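Local coordinates for uncharacterized protein MJ1460 (Methanocaldococcus jannaschii DSM 2661, PDB 2OSO), which is of unknown function but binds a zinc ion through a V4R (vinyl-4-reductase) family domain, at residues Glu70-Ile75 with Gly126-Ile131. The protein carries 3 engineered substitutions. Sequence-based numbering, arbitrary orientation.
Sequences EELKKI and GCLEEI
Leu-72 reaches across from helix 69-79 and sets its two methyl groups against three side chains of helix 118-132: Cys-127, Leu-128 and Ile-131. Its CG stands anti to the backbone N (chi1 -179°), which carries the isobutyl fork out to the other helix. The fork straddles Cys-127 CB, with Leu-72 CD1 3.8 Å from that CB and equally close to Cys-127 SG. Leu-72 CD2, 4.1 Å from Cys-127 CB, also reaches Ile-131 CD1 at 4.0 Å, the leucine and isoleucine side chains crossing at about a right angle. Leu-72 CD2 lies a looser 4.4 Å from Leu-128 CD2. Cys-127 and Ile-131 are one helical turn apart on the same face, and the leucine touches both.

This is nearly antiparallel helix-helix packing, the local axes at 152° with a closest approach of 11.0 Å, a wide spacing bridged by side-chain ends such as the leucine methyls. No hydrogen bond links the two segments; the contact is purely apolar. Helix 118-132 falls in the V4R family region and is packed here by helix 69-79; Leu-128 carries the packing on to Phe-136 of strand 135-142, an outer strand of the four-stranded antiparallel sheet. Pro-66, in the loop before helix 69-79, touches both Cys-127 and Ile-131, while Leu-72 also meets Ile-86. Cys-127 is not among the zinc ligands, which are His-117, Glu-140, Cys-143 and Cys-151. Charged groups keep to the flanks: Lys-73 NZ hydrogen-bonds to Ile-86 O, and Glu-130 OE1 to Ser-65 OG.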
loop_
_atom_site.group_PDB
_atom_site.type_symbol
_atom_site.label_atom_id
_atom_site.label_comp_id
_atom_site.label_asym_id
_atom_site.label_seq_id
_atom_site.Cartn_x
_atom_site.Cartn_y
_atom_site.Cartn_z
ATOM N N GLU A 70 -4.936 14.406 19.257
ATOM C CA GLU A 70 -4.915 13.088 19.905
ATOM C C GLU A 70 -5.287 12.007 18.875
ATOM O O GLU A 70 -4.675 10.945 18.819
ATOM C CB GLU A 70 -5.787 13.052 21.174
ATOM C CG GLU A 70 -5.193 12.224 22.361
ATOM C CD GLU A 70 -3.648 12.396 22.599
ATOM O OE1 GLU A 70 -3.121 13.548 22.651
ATOM O OE2 GLU A 70 -2.956 11.348 22.741
ATOM N N GLU A 71 -6.272 12.311 18.030
ATOM C CA GLU A 71 -6.719 11.423 16.976
ATOM C C GLU A 71 -5.623 11.203 15.916
ATOM O O GLU A 71 -5.448 10.086 15.423
ATOM C CB GLU A 71 -8.017 11.982 16.337
ATOM C CG GLU A 71 -8.697 10.991 15.450
ATOM C CD GLU A 71 -10.175 11.342 15.089
ATOM O OE1 GLU A 71 -10.680 12.448 15.359
ATOM O OE2 GLU A 71 -10.822 10.470 14.493
ATOM N N LEU A 72 -4.883 12.253 15.592
ATOM C CA LEU A 72 -3.717 12.127 14.693
ATOM C C LEU A 72 -2.698 11.107 15.230
ATOM O O LEU A 72 -2.160 10.254 14.483
ATOM C CB LEU A 72 -3.060 13.502 14.500
ATOM C CG LEU A 72 -1.830 13.639 13.579
ATOM C CD1 LEU A 72 -1.916 12.808 12.308
ATOM C CD2 LEU A 72 -1.611 15.088 13.247
ATOM N N LYS A 73 -2.415 11.218 16.530
ATOM C CA LYS A 73 -1.483 10.319 17.198
ATOM C C LYS A 73 -1.972 8.864 17.140
ATOM O O LYS A 73 -1.159 7.923 16.935
ATOM C CB LYS A 73 -1.242 10.763 18.645
ATOM C CG LYS A 73 -0.488 12.121 18.795
ATOM C CD LYS A 73 -0.388 12.537 20.276
ATOM C CE LYS A 73 0.484 13.765 20.468
ATOM N NZ LYS A 73 0.410 14.405 21.846
ATOM N N LYS A 74 -3.289 8.686 17.339
ATOM C CA LYS A 74 -3.902 7.381 17.314
ATOM C C LYS A 74 -3.832 6.717 15.942
ATOM O O LYS A 74 -3.522 5.554 15.836
ATOM C CB LYS A 74 -5.349 7.468 17.756
ATOM C CG LYS A 74 -5.949 6.131 18.149
ATOM C CD LYS A 74 -7.466 6.233 18.173
ATOM C CE LYS A 74 -8.108 5.373 19.295
ATOM N N ILE A 75 -4.175 7.459 14.901
ATOM C CA ILE A 75 -4.045 6.974 13.518
ATOM C C ILE A 75 -2.633 6.484 13.220
ATOM O O ILE A 75 -2.460 5.449 12.593
ATOM C CB ILE A 75 -4.415 8.056 12.497
ATOM C CG1 ILE A 75 -5.924 8.327 12.568
ATOM C CG2 ILE A 75 -3.991 7.613 11.086
ATOM C CD1 ILE A 75 -6.393 9.616 11.891
ATOM N N GLY A 126 -1.406 17.320 5.508
ATOM C CA GLY A 126 -2.803 17.171 5.210
ATOM C C GLY A 126 -3.653 17.080 6.453
ATOM O O GLY A 126 -4.746 17.678 6.512
ATOM N N CYS A 127 -3.196 16.297 7.434
ATOM C CA CYS A 127 -3.908 16.139 8.702
ATOM C C CYS A 127 -3.984 17.429 9.526
ATOM O O CYS A 127 -5.012 17.744 10.100
ATOM C CB CYS A 127 -3.312 15.032 9.564
ATOM S SG CYS A 127 -3.571 13.386 8.911
ATOM N N LEU A 128 -2.887 18.160 9.567
ATOM C CA LEU A 128 -2.810 19.438 10.287
ATOM C C LEU A 128 -3.694 20.507 9.674
ATOM O O LEU A 128 -4.248 21.331 10.404
ATOM C CB LEU A 128 -1.381 19.944 10.322
ATOM C CG LEU A 128 -0.474 19.141 11.272
ATOM C CD1 LEU A 128 1.007 19.543 11.016
ATOM C CD2 LEU A 128 -0.869 19.342 12.716
ATOM N N GLU A 129 -3.814 20.520 8.355
ATOM C CA GLU A 129 -4.864 21.347 7.711
ATOM C C GLU A 129 -6.319 20.965 8.087
ATOM O O GLU A 129 -7.178 21.847 8.359
ATOM C CB GLU A 129 -4.673 21.363 6.197
ATOM C CG GLU A 129 -5.747 22.182 5.461
ATOM C CD GLU A 129 -5.609 22.217 3.949
ATOM O OE1 GLU A 129 -4.496 22.081 3.416
ATOM O OE2 GLU A 129 -6.667 22.394 3.280
ATOM N N GLU A 130 -6.633 19.669 8.072
ATOM C CA GLU A 130 -7.936 19.204 8.541
ATOM C C GLU A 130 -8.237 19.658 10.005
ATOM O O GLU A 130 -9.364 20.019 10.343
ATOM C CB GLU A 130 -8.056 17.678 8.387
ATOM C CG GLU A 130 -8.249 17.159 6.967
ATOM C CD GLU A 130 -9.402 17.797 6.200
ATOM O OE1 GLU A 130 -10.598 17.615 6.566
ATOM O OE2 GLU A 130 -9.120 18.523 5.222
ATOM N N ILE A 131 -7.230 19.616 10.861
ATOM C CA ILE A 131 -7.386 19.971 12.258
ATOM C C ILE A 131 -7.454 21.475 12.472
ATOM O O ILE A 131 -8.295 21.920 13.173
ATOM C CB ILE A 131 -6.227 19.383 13.135
ATOM C CG1 ILE A 131 -6.342 17.860 13.231
ATOM C CG2 ILE A 131 -6.296 19.983 14.544
ATOM C CD1 ILE A 131 -5.005 17.148 13.536
#